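Local atomic coordinates of heavy metal cation tricomponent efflux pump ZneA(CzcA-like) (Cupriavidus metallidurans, PDB entry 4K0J), a protein that exports zinc ions in exchange for protons, probably as the inner-membrane pump of a tripartite heavy-metal efflux system of the RND superfamily. Residues T541-Y549 against Q848-Q856; A965-A976 against R987-L997. All coordinates share one frame; numbering follows the deposited sequence.

Contact 1. Residues T541-Y549 against Q848-Q856; sequences TIGRDFLPY and QFENQQRAQ
F546 lays its ring against N851, in the first turns of helix 848-873, and this pair forms the dense part of the contact. N851 CB stands 3.3 Å from the centroid of the F546 ring and only 4° off the ring normal, a CH-pi contact over the middle of one face. The N851 amide is tilted 25° from the ring, with CG nearest CE1 and CZ and ND2 toward CE1 and CD1. With CG anti to the backbone N (chi1 173°), the F546 ring extends toward the helix. A855, one turn after N851, meets the ring at its edge, with its CB 3.7 Å from F546 CE2. I456 of helix 455-460 touches both F546 and N851, so a third element packs on the pair.

To either side of the phenylalanine the fit is looser. L547 CD1 comes no nearer than 4.0 Å to Q848 OE1, the two side chains crossing at about a right angle. Toward the solvent-exposed Q856, R544 bends at chi3 and brings NH2 3.2 Å from Q856 OE1, which lies over a face of the guanidinium. The donor geometry at NH2 is too poor for a hydrogen bond. Q852 bridges these zones with apolar carbon, its CG 4.0 Å from D545 O. The R544 backbone is tied instead to S820, at the start of helix 820-830.

No hydrogen bond crosses between 541-549 and 848-856. The chemistry therefore implies that the loop following helix 521-536 owes its close, well-centred packing on helix 848-873 to the F546 face, while R544, Q852 and Q856 cover comparable surface without a directional bond, any electrostatic attraction between arginine and glutamine being probable only.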
ATOM      1  N   THR C 541      24.499 -40.495 -16.420  1.00118.64           N
ATOM      2  CA  THR C 541      25.883 -40.343 -15.998  1.00121.24           C
ATOM      3  C   THR C 541      26.311 -38.881 -16.025  1.00122.55           C
ATOM      4  O   THR C 541      27.373 -38.530 -15.511  1.00122.86           O
ATOM      5  CB  THR C 541      26.829 -41.158 -16.895  1.00120.91           C
ATOM      6  OG1 THR C 541      26.700 -40.715 -18.251  1.00121.00           O
ATOM      7  CG2 THR C 541      26.493 -42.640 -16.814  1.00119.07           C
ATOM      8  N   ILE C 542      25.480 -38.034 -16.626  1.00123.82           N
ATOM      9  CA  ILE C 542      25.775 -36.607 -16.723  1.00125.94           C
ATOM     10  C   ILE C 542      25.804 -35.949 -15.341  1.00125.51           C
ATOM     11  O   ILE C 542      25.043 -36.321 -14.446  1.00126.80           O
ATOM     12  CB  ILE C 542      24.766 -35.871 -17.649  1.00 90.27           C
ATOM     13  CG1 ILE C 542      25.229 -34.440 -17.940  1.00 87.46           C
ATOM     14  CG2 ILE C 542      23.373 -35.857 -17.043  1.00 87.51           C
ATOM     15  CD1 ILE C 542      26.576 -34.357 -18.615  1.00 89.74           C
ATOM     16  N   GLY C 543      26.708 -34.989 -15.168  1.00118.58           N
ATOM     17  CA  GLY C 543      26.776 -34.226 -13.937  1.00110.21           C
ATOM     18  C   GLY C 543      25.639 -33.228 -13.863  1.00102.29           C
ATOM     19  O   GLY C 543      25.106 -32.811 -14.889  1.00105.75           O
ATOM     20  N   ARG C 544      25.261 -32.843 -12.649  1.00 94.27           N
ATOM     21  CA  ARG C 544      24.159 -31.908 -12.457  1.00 92.12           C
ATOM     22  C   ARG C 544      24.571 -30.714 -11.600  1.00 91.69           C
ATOM     23  O   ARG C 544      25.160 -30.881 -10.533  1.00 93.76           O
ATOM     24  CB  ARG C 544      22.958 -32.621 -11.831  1.00 92.05           C
ATOM     25  CG  ARG C 544      22.317 -33.673 -12.727  1.00 96.40           C
ATOM     26  CD  ARG C 544      21.310 -34.516 -11.962  1.00102.44           C
ATOM     27  NE  ARG C 544      20.411 -33.694 -11.154  1.00105.86           N
ATOM     28  CZ  ARG C 544      19.548 -34.179 -10.266  1.00107.07           C
ATOM     29  NH1 ARG C 544      19.460 -35.488 -10.066  1.00106.28           N
ATOM     30  NH2 ARG C 544      18.771 -33.354  -9.576  1.00105.06           N
ATOM     31  N   ASP C 545      24.263 -29.512 -12.077  1.00 92.68           N
ATOM     32  CA  ASP C 545      24.537 -28.285 -11.333  1.00 95.50           C
ATOM     33  C   ASP C 545      23.237 -27.556 -11.013  1.00 89.68           C
ATOM     34  O   ASP C 545      22.210 -28.183 -10.749  1.00 91.09           O
ATOM     35  CB  ASP C 545      25.459 -27.359 -12.135  1.00100.69           C
ATOM     36  CG  ASP C 545      26.880 -27.883 -12.231  1.00106.61           C
ATOM     37  OD1 ASP C 545      27.779 -27.099 -12.602  1.00103.10           O
ATOM     38  OD2 ASP C 545      27.099 -29.075 -11.929  1.00112.11           O
ATOM     39  N   PHE C 546      23.295 -26.227 -11.029  1.00 81.53           N
ATOM     40  CA  PHE C 546      22.097 -25.403 -10.927  1.00 72.57           C
ATOM     41  C   PHE C 546      22.175 -24.243 -11.910  1.00 66.10           C
ATOM     42  O   PHE C 546      21.163 -23.806 -12.455  1.00 71.27           O
ATOM     43  CB  PHE C 546      21.898 -24.877  -9.508  1.00 70.20           C
ATOM     44  CG  PHE C 546      20.778 -23.887  -9.391  1.00 66.20           C
ATOM     45  CD1 PHE C 546      21.040 -22.531  -9.312  1.00 61.74           C
ATOM     46  CD2 PHE C 546      19.462 -24.309  -9.383  1.00 64.41           C
ATOM     47  CE1 PHE C 546      20.013 -21.616  -9.214  1.00 54.78           C
ATOM     48  CE2 PHE C 546      18.430 -23.397  -9.281  1.00 65.49           C
ATOM     49  CZ  PHE C 546      18.707 -22.048  -9.196  1.00 57.22           C
ATOM     50  N   LEU C 547      23.388 -23.743 -12.116  1.00 55.28           N
ATOM     51  CA  LEU C 547      23.666 -22.768 -13.161  1.00 54.54           C
ATOM     52  C   LEU C 547      25.171 -22.684 -13.382  1.00 58.73           C
ATOM     53  O   LEU C 547      25.946 -22.933 -12.460  1.00 54.79           O
ATOM     54  CB  LEU C 547      23.070 -21.391 -12.824  1.00 58.09           C
ATOM     55  CG  LEU C 547      23.220 -20.782 -11.422  1.00 72.95           C
ATOM     56  CD1 LEU C 547      24.647 -20.318 -11.107  1.00 74.58           C
ATOM     57  CD2 LEU C 547      22.238 -19.633 -11.248  1.00 71.95           C
ATOM     58  N   PRO C 548      25.592 -22.350 -14.612  1.00 67.54           N
ATOM     59  CA  PRO C 548      27.017 -22.151 -14.902  1.00 69.94           C
ATOM     60  C   PRO C 548      27.604 -20.977 -14.124  1.00 75.33           C
ATOM     61  O   PRO C 548      26.862 -20.221 -13.493  1.00 78.59           O
ATOM     62  CB  PRO C 548      27.039 -21.870 -16.412  1.00 67.47           C
ATOM     63  CG  PRO C 548      25.638 -21.510 -16.772  1.00 66.48           C
ATOM     64  CD  PRO C 548      24.766 -22.266 -15.828  1.00 70.69           C
ATOM     65  N   TYR C 549      28.927 -20.834 -14.185  1.00 71.77           N
ATOM     66  CA  TYR C 549      29.668 -19.867 -13.374  1.00 62.44           C
ATOM     67  C   TYR C 549      29.117 -18.438 -13.408  1.00 70.22           C
ATOM     68  O   TYR C 549      29.182 -17.727 -12.401  1.00 89.18           O
ATOM     69  CB  TYR C 549      31.144 -19.873 -13.775  1.00 60.73           C
ATOM     70  CG  TYR C 549      31.970 -18.777 -13.141  1.00 60.37           C
ATOM     71  CD1 TYR C 549      32.367 -18.858 -11.811  1.00 48.47           C
ATOM     72  CD2 TYR C 549      32.363 -17.666 -13.877  1.00 61.00           C
ATOM     73  CE1 TYR C 549      33.126 -17.860 -11.232  1.00 47.50           C
ATOM     74  CE2 TYR C 549      33.122 -16.666 -13.308  1.00 57.17           C
ATOM     75  CZ  TYR C 549      33.499 -16.766 -11.988  1.00 55.84           C
ATOM     76  OH  TYR C 549      34.254 -15.762 -11.435  1.00 58.26           O
ATOM     77  N   GLN C 848      23.400 -23.591  -2.791  1.00115.16           N
ATOM     78  CA  GLN C 848      22.912 -23.981  -4.110  1.00129.36           C
ATOM     79  C   GLN C 848      22.416 -25.426  -4.120  1.00136.16           C
ATOM     80  O   GLN C 848      21.955 -25.926  -5.144  1.00146.96           O
ATOM     81  CB  GLN C 848      23.983 -23.759  -5.182  1.00129.40           C
ATOM     82  CG  GLN C 848      24.213 -22.290  -5.523  1.00124.49           C
ATOM     83  CD  GLN C 848      25.184 -22.094  -6.672  1.00121.05           C
ATOM     84  OE1 GLN C 848      25.301 -20.999  -7.222  1.00116.13           O
ATOM     85  NE2 GLN C 848      25.890 -23.156  -7.039  1.00124.32           N
ATOM     86  N   PHE C 849      22.523 -26.087  -2.973  1.00123.03           N
ATOM     87  CA  PHE C 849      21.915 -27.394  -2.772  1.00112.19           C
ATOM     88  C   PHE C 849      20.401 -27.247  -2.865  1.00116.94           C
ATOM     89  O   PHE C 849      19.730 -28.004  -3.572  1.00123.12           O
ATOM     90  CB  PHE C 849      22.323 -27.953  -1.405  1.00100.78           C
ATOM     91  CG  PHE C 849      21.461 -29.090  -0.921  1.00 98.33           C
ATOM     92  CD1 PHE C 849      20.467 -28.871   0.018  1.00 95.12           C
ATOM     93  CD2 PHE C 849      21.647 -30.376  -1.402  1.00 95.78           C
ATOM     94  CE1 PHE C 849      19.676 -29.912   0.467  1.00 94.23           C
ATOM     95  CE2 PHE C 849      20.859 -31.421  -0.955  1.00 94.88           C
ATOM     96  CZ  PHE C 849      19.871 -31.188  -0.021  1.00 94.05           C
ATOM     97  N   GLU C 850      19.870 -26.257  -2.153  1.00115.86           N
ATOM     98  CA  GLU C 850      18.440 -25.979  -2.179  1.00117.27           C
ATOM     99  C   GLU C 850      18.015 -25.516  -3.564  1.00115.90           C
ATOM    100  O   GLU C 850      16.923 -25.845  -4.035  1.00121.86           O
ATOM    101  CB  GLU C 850      18.069 -24.927  -1.131  1.00114.62           C
ATOM    102  CG  GLU C 850      16.620 -24.472  -1.207  1.00113.70           C
ATOM    103  CD  GLU C 850      16.145 -23.802   0.066  1.00110.00           C
ATOM    104  OE1 GLU C 850      15.514 -22.727  -0.026  1.00110.82           O
ATOM    105  OE2 GLU C 850      16.391 -24.359   1.156  1.00106.37           O
ATOM    106  N   ASN C 851      18.885 -24.748  -4.212  1.00109.47           N
ATOM    107  CA  ASN C 851      18.644 -24.319  -5.581  1.00104.31           C
ATOM    108  C   ASN C 851      18.480 -25.527  -6.507  1.00112.43           C
ATOM    109  O   ASN C 851      17.520 -25.608  -7.281  1.00115.14           O
ATOM    110  CB  ASN C 851      19.772 -23.400  -6.068  1.00 88.36           C
ATOM    111  CG  ASN C 851      19.719 -22.014  -5.439  1.00 72.42           C
ATOM    112  OD1 ASN C 851      18.692 -21.605  -4.894  1.00 70.37           O
ATOM    113  ND2 ASN C 851      20.825 -21.281  -5.527  1.00 58.16           N
ATOM    114  N   GLN C 852      19.414 -26.472  -6.405  1.00112.74           N
ATOM    115  CA  GLN C 852      19.363 -27.707  -7.181  1.00109.47           C
ATOM    116  C   GLN C 852      18.085 -28.484  -6.900  1.00106.97           C
ATOM    117  O   GLN C 852      17.443 -28.988  -7.823  1.00111.31           O
ATOM    118  CB  GLN C 852      20.571 -28.592  -6.865  1.00113.53           C
ATOM    119  CG  GLN C 852      20.568 -29.933  -7.592  1.00116.31           C
ATOM    120  CD  GLN C 852      21.415 -30.984  -6.890  1.00122.17           C
ATOM    121  OE1 GLN C 852      22.456 -31.402  -7.399  1.00125.90           O
ATOM    122  NE2 GLN C 852      20.966 -31.423  -5.717  1.00120.96           N
ATOM    123  N   GLN C 853      17.721 -28.579  -5.623  1.00100.70           N
ATOM    124  CA  GLN C 853      16.501 -29.281  -5.227  1.00103.08           C
ATOM    125  C   GLN C 853      15.243 -28.675  -5.855  1.00108.10           C
ATOM    126  O   GLN C 853      14.454 -29.382  -6.489  1.00115.56           O
ATOM    127  CB  GLN C 853      16.366 -29.332  -3.703  1.00101.34           C
ATOM    128  CG  GLN C 853      17.234 -30.386  -3.040  1.00105.64           C
ATOM    129  CD  GLN C 853      16.876 -30.606  -1.583  1.00112.30           C
ATOM    130  OE1 GLN C 853      16.696 -29.653  -0.824  1.00112.33           O
ATOM    131  NE2 GLN C 853      16.765 -31.869  -1.186  1.00117.37           N
ATOM    132  N   ARG C 854      15.063 -27.370  -5.680  1.00104.60           N
ATOM    133  CA  ARG C 854      13.899 -26.683  -6.228  1.00107.69           C
ATOM    134  C   ARG C 854      13.850 -26.780  -7.752  1.00 99.55           C
ATOM    135  O   ARG C 854      12.787 -27.008  -8.333  1.00100.82           O
ATOM    136  CB  ARG C 854      13.884 -25.218  -5.791  1.00123.23           C
ATOM    137  CG  ARG C 854      13.751 -25.016  -4.291  1.00141.17           C
ATOM    138  CD  ARG C 854      12.459 -25.624  -3.762  1.00157.18           C
ATOM    139  NE  ARG C 854      12.342 -25.484  -2.312  1.00169.30           N
ATOM    140  CZ  ARG C 854      11.314 -25.931  -1.596  1.00175.06           C
ATOM    141  NH1 ARG C 854      10.305 -26.550  -2.195  1.00177.16           N
ATOM    142  NH2 ARG C 854      11.294 -25.759  -0.281  1.00175.14           N
ATOM    143  N   ALA C 855      15.004 -26.612  -8.392  1.00 87.44           N
ATOM    144  CA  ALA C 855      15.084 -26.687  -9.849  1.00 84.20           C
ATOM    145  C   ALA C 855      14.703 -28.074 -10.365  1.00 99.28           C
ATOM    146  O   ALA C 855      13.910 -28.201 -11.299  1.00 93.57           O
ATOM    147  CB  ALA C 855      16.472 -26.303 -10.328  1.00 76.41           C
ATOM    148  N   GLN C 856      15.277 -29.106  -9.750  1.00127.96           N
ATOM    149  CA  GLN C 856      14.982 -30.490 -10.114  1.00133.12           C
ATOM    150  C   GLN C 856      13.501 -30.812  -9.933  1.00131.80           C
ATOM    151  O   GLN C 856      12.845 -31.315 -10.853  1.00137.99           O
ATOM    152  CB  GLN C 856      15.840 -31.454  -9.287  1.00140.93           C
ATOM    153  CG  GLN C 856      15.319 -32.887  -9.236  1.00148.66           C
ATOM    154  CD  GLN C 856      15.391 -33.600 -10.576  1.00149.89           C
ATOM    155  OE1 GLN C 856      16.146 -33.206 -11.464  1.00151.38           O
ATOM    156  NE2 GLN C 856      14.601 -34.658 -10.725  1.00148.68           N
TER

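Contact 2. Residues A965-A976 against R987-L997; sequences ATVAALGLIPAA and RPLATVVVGGL
L972 turns its CG anti to the carbonyl carbon (chi1 -66°), which carries CD1 to V993 CB at 3.6 Å, while L997 sets its CG anti to the backbone N and sends CD2 to A968 CB, 3.7 Å away. L997 CD2 also lies 3.8 Å from A969 CB. V994 CG2 packs between A969 and L972, 3.5 Å from A969 O and 3.7 Å from L972 CB. Further along, the small side chain of A990 allows close approach: its CB is 3.9 Å from A975 CB and similarly near A976 CB. There the 965-976 chain no longer runs as a regular helix. At the end of the contact the R987 aliphatic chain lies along the A975 and A976 carbonyls, and its guanidinium forms a salt bridge with D984. R905 hydrogen-bonds both A976 O and T991 OG1, linking the two segments through a third residue.

The axes of the short helical segments 965-970 and 987-997 come within 8.8 Å, with N-to-C directions 156° apart. This is an antiparallel helical hairpin, packed through alanine, valine and leucine and formed by the last two of the twelve predicted transmembrane helices, consistent with the twelve-helix membrane domain of the RND family.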
ATOM      1  N   ALA C 965      15.652 -27.473 -39.688  1.00100.02           N
ATOM      2  CA  ALA C 965      16.621 -28.074 -38.780  1.00 94.21           C
ATOM      3  C   ALA C 965      18.003 -27.447 -38.906  1.00 90.12           C
ATOM      4  O   ALA C 965      18.871 -27.672 -38.063  1.00 91.24           O
ATOM      5  CB  ALA C 965      16.703 -29.565 -39.010  1.00 94.90           C
ATOM      6  N   THR C 966      18.212 -26.678 -39.969  1.00 87.66           N
ATOM      7  CA  THR C 966      19.476 -25.976 -40.140  1.00 90.28           C
ATOM      8  C   THR C 966      19.428 -24.574 -39.547  1.00 85.59           C
ATOM      9  O   THR C 966      20.281 -24.210 -38.738  1.00 81.40           O
ATOM     10  CB  THR C 966      19.892 -25.893 -41.610  1.00 98.99           C
ATOM     11  OG1 THR C 966      20.051 -27.218 -42.135  1.00109.23           O
ATOM     12  CG2 THR C 966      21.205 -25.145 -41.739  1.00 97.94           C
ATOM     13  N   VAL C 967      18.434 -23.786 -39.951  1.00 85.91           N
ATOM     14  CA  VAL C 967      18.312 -22.430 -39.420  1.00 83.63           C
ATOM     15  C   VAL C 967      18.141 -22.442 -37.903  1.00 82.51           C
ATOM     16  O   VAL C 967      18.714 -21.609 -37.198  1.00 85.66           O
ATOM     17  CB  VAL C 967      17.161 -21.639 -40.070  1.00 77.42           C
ATOM     18  CG1 VAL C 967      17.540 -21.209 -41.471  1.00 74.12           C
ATOM     19  CG2 VAL C 967      15.886 -22.460 -40.083  1.00 81.50           C
ATOM     20  N   ALA C 968      17.369 -23.399 -37.401  1.00 76.45           N
ATOM     21  CA  ALA C 968      17.151 -23.491 -35.965  1.00 75.92           C
ATOM     22  C   ALA C 968      18.410 -23.963 -35.242  1.00 83.23           C
ATOM     23  O   ALA C 968      18.519 -23.830 -34.028  1.00 78.32           O
ATOM     24  CB  ALA C 968      15.979 -24.408 -35.659  1.00 70.84           C
ATOM     25  N   ALA C 969      19.366 -24.503 -35.993  1.00101.06           N
ATOM     26  CA  ALA C 969      20.577 -25.051 -35.394  1.00109.45           C
ATOM     27  C   ALA C 969      21.818 -24.229 -35.712  1.00110.88           C
ATOM     28  O   ALA C 969      22.925 -24.603 -35.332  1.00108.30           O
ATOM     29  CB  ALA C 969      20.777 -26.492 -35.825  1.00116.28           C
ATOM     30  N   LEU C 970      21.636 -23.114 -36.412  1.00115.79           N
ATOM     31  CA  LEU C 970      22.754 -22.218 -36.703  1.00122.14           C
ATOM     32  C   LEU C 970      22.566 -20.866 -36.035  1.00126.16           C
ATOM     33  O   LEU C 970      23.498 -20.064 -35.965  1.00127.67           O
ATOM     34  CB  LEU C 970      22.959 -22.043 -38.210  1.00123.41           C
ATOM     35  CG  LEU C 970      23.548 -23.239 -38.956  1.00123.94           C
ATOM     36  CD1 LEU C 970      24.175 -22.791 -40.262  1.00126.95           C
ATOM     37  CD2 LEU C 970      24.563 -23.976 -38.100  1.00118.43           C
ATOM     38  N   GLY C 971      21.359 -20.618 -35.543  1.00129.82           N
ATOM     39  CA  GLY C 971      21.084 -19.398 -34.813  1.00131.34           C
ATOM     40  C   GLY C 971      21.689 -19.452 -33.424  1.00126.06           C
ATOM     41  O   GLY C 971      21.920 -18.421 -32.795  1.00131.28           O
ATOM     42  N   LEU C 972      21.958 -20.664 -32.949  1.00110.50           N
ATOM     43  CA  LEU C 972      22.453 -20.852 -31.591  1.00 96.37           C
ATOM     44  C   LEU C 972      23.936 -21.200 -31.535  1.00 94.48           C
ATOM     45  O   LEU C 972      24.529 -21.244 -30.454  1.00 91.53           O
ATOM     46  CB  LEU C 972      21.614 -21.900 -30.863  1.00 90.51           C
ATOM     47  CG  LEU C 972      20.182 -21.421 -30.636  1.00 89.12           C
ATOM     48  CD1 LEU C 972      19.375 -22.442 -29.868  1.00 86.60           C
ATOM     49  CD2 LEU C 972      20.192 -20.086 -29.906  1.00 91.87           C
ATOM     50  N   ILE C 973      24.529 -21.449 -32.697  1.00 98.29           N
ATOM     51  CA  ILE C 973      25.978 -21.619 -32.784  1.00101.04           C
ATOM     52  C   ILE C 973      26.764 -20.410 -32.245  1.00 94.40           C
ATOM     53  O   ILE C 973      27.709 -20.591 -31.473  1.00100.55           O
ATOM     54  CB  ILE C 973      26.444 -22.003 -34.212  1.00155.57           C
ATOM     55  CG1 ILE C 973      26.268 -23.506 -34.436  1.00158.43           C
ATOM     56  CG2 ILE C 973      27.898 -21.608 -34.435  1.00154.88           C
ATOM     57  CD1 ILE C 973      27.076 -24.060 -35.592  1.00161.47           C
ATOM     58  N   PRO C 974      26.380 -19.177 -32.632  1.00 80.53           N
ATOM     59  CA  PRO C 974      27.106 -18.051 -32.034  1.00 76.52           C
ATOM     60  C   PRO C 974      26.842 -17.933 -30.536  1.00 79.56           C
ATOM     61  O   PRO C 974      27.703 -17.463 -29.795  1.00 78.75           O
ATOM     62  CB  PRO C 974      26.530 -16.837 -32.766  1.00 67.11           C
ATOM     63  CG  PRO C 974      25.197 -17.277 -33.223  1.00 66.65           C
ATOM     64  CD  PRO C 974      25.373 -18.708 -33.601  1.00 73.87           C
ATOM     65  N   ALA C 975      25.663 -18.365 -30.098  1.00 81.98           N
ATOM     66  CA  ALA C 975      25.327 -18.343 -28.681  1.00 79.83           C
ATOM     67  C   ALA C 975      26.109 -19.418 -27.935  1.00 77.08           C
ATOM     68  O   ALA C 975      26.191 -19.399 -26.704  1.00 85.34           O
ATOM     69  CB  ALA C 975      23.832 -18.531 -28.485  1.00 82.03           C
ATOM     70  N   ALA C 976      26.682 -20.351 -28.688  1.00 62.37           N
ATOM     71  CA  ALA C 976      27.543 -21.375 -28.113  1.00 64.91           C
ATOM     72  C   ALA C 976      28.976 -20.868 -27.967  1.00 78.80           C
ATOM     73  O   ALA C 976      29.892 -21.648 -27.702  1.00 72.19           O
ATOM     74  CB  ALA C 976      27.505 -22.635 -28.956  1.00 64.37           C
ATOM     75  N   ARG C 987      25.065 -20.503 -23.558  1.00 75.34           N
ATOM     76  CA  ARG C 987      25.757 -21.691 -24.047  1.00 77.67           C
ATOM     77  C   ARG C 987      25.127 -23.036 -23.669  1.00 82.01           C
ATOM     78  O   ARG C 987      25.248 -23.990 -24.426  1.00 88.81           O
ATOM     79  CB  ARG C 987      27.227 -21.667 -23.638  1.00 74.45           C
ATOM     80  CG  ARG C 987      28.004 -20.516 -24.233  1.00 81.58           C
ATOM     81  CD  ARG C 987      29.488 -20.692 -24.000  1.00 92.68           C
ATOM     82  NE  ARG C 987      29.794 -20.921 -22.591  1.00100.21           N
ATOM     83  CZ  ARG C 987      29.977 -19.953 -21.701  1.00100.85           C
ATOM     84  NH1 ARG C 987      29.883 -18.684 -22.070  1.00100.61           N
ATOM     85  NH2 ARG C 987      30.250 -20.252 -20.440  1.00104.71           N
ATOM     86  N   PRO C 988      24.487 -23.135 -22.488  1.00 72.35           N
ATOM     87  CA  PRO C 988      23.753 -24.378 -22.233  1.00 74.88           C
ATOM     88  C   PRO C 988      22.628 -24.644 -23.232  1.00 74.43           C
ATOM     89  O   PRO C 988      22.603 -25.725 -23.825  1.00 78.04           O
ATOM     90  CB  PRO C 988      23.174 -24.151 -20.837  1.00 74.13           C
ATOM     91  CG  PRO C 988      24.171 -23.294 -20.179  1.00 69.20           C
ATOM     92  CD  PRO C 988      24.674 -22.362 -21.246  1.00 65.56           C
ATOM     93  N   LEU C 989      21.722 -23.686 -23.413  1.00 74.52           N
ATOM     94  CA  LEU C 989      20.623 -23.853 -24.365  1.00 78.65           C
ATOM     95  C   LEU C 989      21.171 -24.031 -25.778  1.00 80.28           C
ATOM     96  O   LEU C 989      20.679 -24.861 -26.546  1.00 80.19           O
ATOM     97  CB  LEU C 989      19.662 -22.660 -24.331  1.00 70.58           C
ATOM     98  CG  LEU C 989      19.129 -22.197 -22.974  1.00 65.59           C
ATOM     99  CD1 LEU C 989      19.934 -21.020 -22.476  1.00 64.18           C
ATOM    100  CD2 LEU C 989      17.657 -21.834 -23.048  1.00 59.47           C
ATOM    101  N   ALA C 990      22.197 -23.250 -26.101  1.00 73.04           N
ATOM    102  CA  ALA C 990      22.856 -23.320 -27.398  1.00 72.11           C
ATOM    103  C   ALA C 990      23.365 -24.730 -27.673  1.00 79.25           C
ATOM    104  O   ALA C 990      23.100 -25.308 -28.722  1.00 73.41           O
ATOM    105  CB  ALA C 990      24.004 -22.328 -27.454  1.00 69.23           C
ATOM    106  N   THR C 991      24.090 -25.279 -26.709  1.00 95.13           N
ATOM    107  CA  THR C 991      24.659 -26.613 -26.828  1.00106.54           C
ATOM    108  C   THR C 991      23.567 -27.668 -26.961  1.00106.53           C
ATOM    109  O   THR C 991      23.600 -28.493 -27.875  1.00117.56           O
ATOM    110  CB  THR C 991      25.532 -26.940 -25.611  1.00115.41           C
ATOM    111  OG1 THR C 991      26.449 -25.863 -25.380  1.00120.20           O
ATOM    112  CG2 THR C 991      26.306 -28.222 -25.835  1.00119.06           C
ATOM    113  N   VAL C 992      22.601 -27.631 -26.046  1.00 92.49           N
ATOM    114  CA  VAL C 992      21.495 -28.584 -26.045  1.00 85.47           C
ATOM    115  C   VAL C 992      20.739 -28.607 -27.373  1.00 90.08           C
ATOM    116  O   VAL C 992      20.465 -29.676 -27.923  1.00 91.22           O
ATOM    117  CB  VAL C 992      20.502 -28.288 -24.906  1.00 83.60           C
ATOM    118  CG1 VAL C 992      19.195 -29.032 -25.126  1.00 78.80           C
ATOM    119  CG2 VAL C 992      21.117 -28.651 -23.563  1.00 89.49           C
ATOM    120  N   VAL C 993      20.412 -27.430 -27.893  1.00 94.56           N
ATOM    121  CA  VAL C 993      19.661 -27.346 -29.142  1.00 94.16           C
ATOM    122  C   VAL C 993      20.504 -27.709 -30.365  1.00106.28           C
ATOM    123  O   VAL C 993      20.123 -28.584 -31.142  1.00114.63           O
ATOM    124  CB  VAL C 993      19.035 -25.954 -29.347  1.00 76.21           C
ATOM    125  CG1 VAL C 993      18.470 -25.836 -30.747  1.00 75.48           C
ATOM    126  CG2 VAL C 993      17.955 -25.694 -28.307  1.00 65.99           C
ATOM    127  N   VAL C 994      21.641 -27.035 -30.531  1.00101.97           N
ATOM    128  CA  VAL C 994      22.529 -27.277 -31.669  1.00 95.51           C
ATOM    129  C   VAL C 994      22.921 -28.748 -31.776  1.00 94.80           C
ATOM    130  O   VAL C 994      22.796 -29.356 -32.840  1.00 97.11           O
ATOM    131  CB  VAL C 994      23.805 -26.403 -31.603  1.00 85.26           C
ATOM    132  CG1 VAL C 994      24.841 -26.880 -32.607  1.00 85.41           C
ATOM    133  CG2 VAL C 994      23.462 -24.948 -31.859  1.00 80.82           C
ATOM    134  N   GLY C 995      23.378 -29.320 -30.667  1.00 88.65           N
ATOM    135  CA  GLY C 995      23.761 -30.718 -30.641  1.00 88.37           C
ATOM    136  C   GLY C 995      22.571 -31.649 -30.764  1.00 89.59           C
ATOM    137  O   GLY C 995      22.647 -32.682 -31.429  1.00 88.76           O
ATOM    138  N   GLY C 996      21.465 -31.272 -30.131  1.00 98.44           N
ATOM    139  CA  GLY C 996      20.278 -32.106 -30.104  1.00112.77           C
ATOM    140  C   GLY C 996      19.362 -31.968 -31.304  1.00123.24           C
ATOM    141  O   GLY C 996      18.274 -32.538 -31.323  1.00128.42           O
ATOM    142  N   LEU C 997      19.796 -31.214 -32.306  1.00120.55           N
ATOM    143  CA  LEU C 997      18.998 -31.036 -33.510  1.00115.88           C
ATOM    144  C   LEU C 997      19.725 -31.632 -34.701  1.00111.46           C
ATOM    145  O   LEU C 997      19.108 -31.986 -35.702  1.00113.74           O
ATOM    146  CB  LEU C 997      18.712 -29.554 -33.752  1.00114.45           C
ATOM    147  CG  LEU C 997      17.473 -29.222 -34.584  1.00113.06           C
ATOM    148  CD1 LEU C 997      16.223 -29.786 -33.925  1.00110.95           C
ATOM    149  CD2 LEU C 997      17.350 -27.721 -34.769  1.00110.63           C
TER

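In the fold
Contact 2 is the buried one, joining two consecutive helical segments of the predicted membrane domain. Contact 1 is only partly buried and brings together chain regions almost 300 residues apart, where the stretch after helix 521-536 meets the helix that continues from strand 843-847 of a periplasmic sheet. The chemistry follows this placement: aliphatic side chains dominate 965-976 against 987-997, whereas an aromatic face with a polar fringe serves 541-549 against 848-856. Neither has a direct hydrogen bond between its segments. Their centres lie 22 Å apart, yet they touch, P548 CG lying 4.1 Å from P988 CG, and N910 touches both prolines.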